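Local coordinates for metallo-carboxypeptidase (PDB 4A39), which is a zinc-dependent carboxypeptidase of the M14 family that probably removes residues from the C-terminal ends of peptide or protein substrates, at residues Asp238-Trp243 with Ala330-Phe335. Residues are numbered along the deposited sequence; the frame is centred on the assembly and turned at random.
Sequences DLNRAW and ALACNF. With GEM ((2-guanidinoethylmercapto)succinic acid), chain D.
Asn240 and Ala332 meet through a nearly straight bond: the backbone N of Ala332 lies 3.0 Å from Asn240 OD1, with 166° at the hydrogen, although it sits above the amide plane. The other end faces the inhibitor, where Asn240 ND2 reaches GEM O14 at 2.8 Å. With CG anti to the backbone N (chi1 -152°), the amide extends between the helix start and the ligand, and water 1 links ND2 to the backbone N of Cys333. Arg241 grips the same carboxylate edge-on and bidentately, NH1 to O14 and NH2 to O15, while Leu331 CD1 lies over one guanidinium face. Arg241 NH1 also donates to Asn240 O at 3.0 Å, a third in-plane bond for the guanidinium that helps fix its rotation, though NH1 stands above the Asn240 carbonyl plane. Leu331, N-cap of helix 332-340, turns CD2 to the inhibitor's guanidino end, 3.4 Å from GEM C1. These contacts form one wall of the M14 carboxypeptidase pocket beside the zinc site; this Asn-Arg pair holds a ligand carboxylate, as in relatives with the substrate's C-terminal carboxylate. Farther out, Trp243 N donates to Ala330 O at 3.1 Å, and Ala332 CB sits over the indole face, 3.5 Å from the five-membered ring centroid in a CH-pi contact. Trp243 O lies over the rim of the Phe335 ring, 3.3 Å from Phe335 CE2, and the aromatic side chains cross at about a right angle. In the second shell, Gln179 bonds both Asn240 OD1 and Trp243 NE1, whereas Asp238 OD1 closes an Asx turn onto Asn240 N and also bonds the zinc ligand His180.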
ATOM      1  N   ASP A 238       3.365  14.412   5.074  1.00  6.74           N
ATOM      2  CA  ASP A 238       3.536  12.959   5.134  1.00  7.04           C
ATOM      3  C   ASP A 238       2.448  12.548   6.125  1.00  5.98           C
ATOM      4  O   ASP A 238       2.576  12.796   7.324  1.00  7.25           O
ATOM      5  CB  ASP A 238       4.912  12.596   5.709  1.00  6.44           C
ATOM      6  CG  ASP A 238       5.153  11.088   5.768  1.00  6.06           C
ATOM      7  OD1 ASP A 238       4.172  10.319   5.857  1.00  5.92           O
ATOM      8  OD2 ASP A 238       6.330  10.670   5.741  1.00  7.80           O
ATOM      9  N   LEU A 239       1.378  11.932   5.630  1.00  5.66           N
ATOM     10  CA  LEU A 239       0.275  11.546   6.499  1.00  6.43           C
ATOM     11  C   LEU A 239       0.676  10.629   7.646  1.00  4.61           C
ATOM     12  O   LEU A 239       0.080  10.687   8.726  1.00  4.91           O
ATOM     13  CB  LEU A 239      -0.853  10.905   5.680  1.00  6.04           C
ATOM     14  CG  LEU A 239      -1.591  11.837   4.712  1.00  7.18           C
ATOM     15  CD1 LEU A 239      -2.753  11.083   4.078  1.00  6.34           C
ATOM     16  CD2 LEU A 239      -2.110  13.060   5.455  1.00  7.72           C
ATOM     17  N   ASN A 240       1.689   9.791   7.444  1.00  5.68           N
ATOM     18  CA  ASN A 240       2.065   8.914   8.536  1.00  5.47           C
ATOM     19  C   ASN A 240       3.019   9.539   9.545  1.00  6.87           C
ATOM     20  O   ASN A 240       3.727   8.835  10.269  1.00  6.30           O
ATOM     21  CB  ASN A 240       2.618   7.585   8.028  1.00  5.38           C
ATOM     22  CG  ASN A 240       2.386   6.471   9.024  1.00  6.34           C
ATOM     23  OD1 ASN A 240       1.347   6.437   9.688  1.00  5.87           O
ATOM     24  ND2 ASN A 240       3.337   5.559   9.137  1.00  7.23           N
ATOM     25  N   ARG A 241       3.032  10.868   9.579  1.00  6.99           N
ATOM     26  CA  ARG A 241       3.826  11.621  10.544  1.00  6.58           C
ATOM     27  C   ARG A 241       2.886  12.683  11.121  1.00  6.91           C
ATOM     28  O   ARG A 241       3.321  13.596  11.821  1.00  6.96           O
ATOM     29  CB  ARG A 241       5.019  12.311   9.872  1.00  6.51           C
ATOM     30  CG  ARG A 241       6.079  11.364   9.332  1.00  7.61           C
ATOM     31  CD  ARG A 241       6.787  10.612  10.445  1.00  7.07           C
ATOM     32  NE  ARG A 241       7.836   9.751   9.905  1.00  8.47           N
ATOM     33  CZ  ARG A 241       7.606   8.612   9.257  1.00  9.54           C
ATOM     34  NH1 ARG A 241       6.362   8.185   9.074  1.00  9.35           N
ATOM     35  NH2 ARG A 241       8.620   7.911   8.764  1.00  9.52           N
ATOM     36  N   ALA A 242       1.592  12.547  10.826  1.00  6.15           N
ATOM     37  CA  ALA A 242       0.599  13.516  11.288  1.00  6.57           C
ATOM     38  C   ALA A 242      -0.374  12.988  12.331  1.00  7.87           C
ATOM     39  O   ALA A 242      -1.378  13.636  12.624  1.00  8.08           O
ATOM     40  CB  ALA A 242      -0.188  14.052  10.096  1.00  8.89           C
ATOM     41  N   TRP A 243      -0.085  11.832  12.916  1.00  7.85           N
ATOM     42  CA  TRP A 243      -1.014  11.278  13.888  1.00  6.58           C
ATOM     43  C   TRP A 243      -0.952  11.863  15.292  1.00  8.32           C
ATOM     44  O   TRP A 243      -1.918  11.774  16.047  1.00  7.21           O
ATOM     45  CB  TRP A 243      -0.880   9.757  13.915  1.00  5.85           C
ATOM     46  CG  TRP A 243      -1.373   9.163  12.632  1.00  4.73           C
ATOM     47  CD1 TRP A 243      -0.769   9.241  11.408  1.00  5.98           C
ATOM     48  CD2 TRP A 243      -2.618   8.484  12.421  1.00  4.73           C
ATOM     49  NE1 TRP A 243      -1.561   8.657  10.449  1.00  4.74           N
ATOM     50  CE2 TRP A 243      -2.701   8.183  11.041  1.00  5.00           C
ATOM     51  CE3 TRP A 243      -3.671   8.101  13.261  1.00  5.99           C
ATOM     52  CZ2 TRP A 243      -3.795   7.520  10.484  1.00  5.03           C
ATOM     53  CZ3 TRP A 243      -4.763   7.439  12.706  1.00  5.10           C
ATOM     54  CH2 TRP A 243      -4.816   7.156  11.330  1.00  4.72           C
ATOM     55  N   ALA A 330       4.106   9.677  16.183  1.00  8.45           N
ATOM     56  CA  ALA A 330       3.529  10.411  15.061  1.00  7.93           C
ATOM     57  C   ALA A 330       3.042   9.421  14.003  1.00  6.75           C
ATOM     58  O   ALA A 330       2.244   9.774  13.133  1.00  7.82           O
ATOM     59  CB  ALA A 330       4.561  11.358  14.460  1.00  8.66           C
ATOM     60  N   LEU A 331       3.533   8.183  14.081  1.00  6.36           N
ATOM     61  CA  LEU A 331       3.136   7.125  13.148  1.00  6.63           C
ATOM     62  C   LEU A 331       1.812   6.519  13.591  1.00  5.34           C
ATOM     63  O   LEU A 331       1.581   6.326  14.781  1.00  6.34           O
ATOM     64  CB  LEU A 331       4.188   6.016  13.098  1.00  7.64           C
ATOM     65  CG  LEU A 331       5.488   6.294  12.337  1.00 10.79           C
ATOM     66  CD1 LEU A 331       6.221   7.484  12.940  1.00 11.69           C
ATOM     67  CD2 LEU A 331       6.357   5.042  12.392  1.00 13.25           C
ATOM     68  N   ALA A 332       0.955   6.203  12.626  1.00  5.05           N
ATOM     69  CA  ALA A 332      -0.359   5.632  12.908  1.00  5.82           C
ATOM     70  C   ALA A 332      -0.326   4.359  13.746  1.00  6.49           C
ATOM     71  O   ALA A 332      -1.084   4.223  14.707  1.00  5.96           O
ATOM     72  CB  ALA A 332      -1.101   5.368  11.600  1.00  4.71           C
ATOM     73  N   CYS A 333       0.537   3.417  13.382  1.00  5.21           N
ATOM     74  CA  CYS A 333       0.614   2.161  14.124  1.00  6.93           C
ATOM     75  C   CYS A 333       0.821   2.403  15.611  1.00  6.48           C
ATOM     76  O   CYS A 333       0.065   1.912  16.448  1.00  6.32           O
ATOM     77  CB  CYS A 333       1.754   1.293  13.587  1.00  8.21           C
ATOM     78  SG  CYS A 333       1.925  -0.282  14.438  1.00 11.27           S
ATOM     79  N   ASN A 334       1.846   3.174  15.938  1.00  6.71           N
ATOM     80  CA  ASN A 334       2.155   3.467  17.326  1.00  6.60           C
ATOM     81  C   ASN A 334       1.106   4.322  18.028  1.00  6.86           C
ATOM     82  O   ASN A 334       0.718   4.029  19.162  1.00  5.47           O
ATOM     83  CB  ASN A 334       3.526   4.125  17.392  1.00  8.07           C
ATOM     84  CG  ASN A 334       4.626   3.179  16.959  1.00 10.29           C
ATOM     85  OD1 ASN A 334       5.060   2.323  17.730  1.00 11.52           O
ATOM     86  ND2 ASN A 334       5.064   3.306  15.712  1.00 12.43           N
ATOM     87  N   PHE A 335       0.639   5.371  17.358  1.00  6.61           N
ATOM     88  CA  PHE A 335      -0.361   6.248  17.954  1.00  6.22           C
ATOM     89  C   PHE A 335      -1.662   5.530  18.277  1.00  6.48           C
ATOM     90  O   PHE A 335      -2.180   5.649  19.386  1.00  6.56           O
ATOM     91  CB  PHE A 335      -0.661   7.438  17.034  1.00  6.37           C
ATOM     92  CG  PHE A 335      -1.722   8.358  17.571  1.00  7.83           C
ATOM     93  CD1 PHE A 335      -3.066   8.131  17.288  1.00  8.12           C
ATOM     94  CD2 PHE A 335      -1.381   9.427  18.394  1.00 10.24           C
ATOM     95  CE1 PHE A 335      -4.060   8.957  17.820  1.00  9.96           C
ATOM     96  CE2 PHE A 335      -2.367  10.259  18.931  1.00 10.55           C
ATOM     97  CZ  PHE A 335      -3.707  10.020  18.642  1.00 10.11           C
TER
HETATM   98  C8  GEM D1377       6.897   3.543   7.618  1.00 20.65           C
HETATM   99  S7  GEM D1377       5.285   2.813   8.083  1.00 27.79           S
HETATM  100  C6  GEM D1377       5.713   2.053   9.692  1.00 21.99           C
HETATM  101  C5  GEM D1377       7.172   1.608   9.820  1.00 19.59           C
HETATM  102  N3  GEM D1377       8.059   2.776   9.922  1.00 18.95           N
HETATM  103  C1  GEM D1377       8.742   2.984  11.047  1.00 17.79           C
HETATM  104  N4  GEM D1377       8.601   2.140  12.066  1.00 18.93           N
HETATM  105  N2  GEM D1377       9.552   4.031  11.163  1.00 18.70           N
HETATM  106  C9  GEM D1377       6.791   5.056   7.413  1.00 19.23           C
HETATM  107  O14 GEM D1377       5.698   5.604   7.681  1.00 16.11           O
HETATM  108  O15 GEM D1377       7.812   5.635   6.990  1.00 18.70           O
HETATM  109  C10 GEM D1377       7.464   2.866   6.369  1.00 17.72           C
HETATM  110  C11 GEM D1377       6.552   3.053   5.154  1.00 15.49           C
HETATM  111  O12 GEM D1377       6.221   2.027   4.518  1.00  9.14           O
HETATM  112  O13 GEM D1377       6.218   4.223   4.875  1.00 12.44           O
HETATM  113  O   HOH W   1       2.134   3.271  10.903  1.00  4.07           O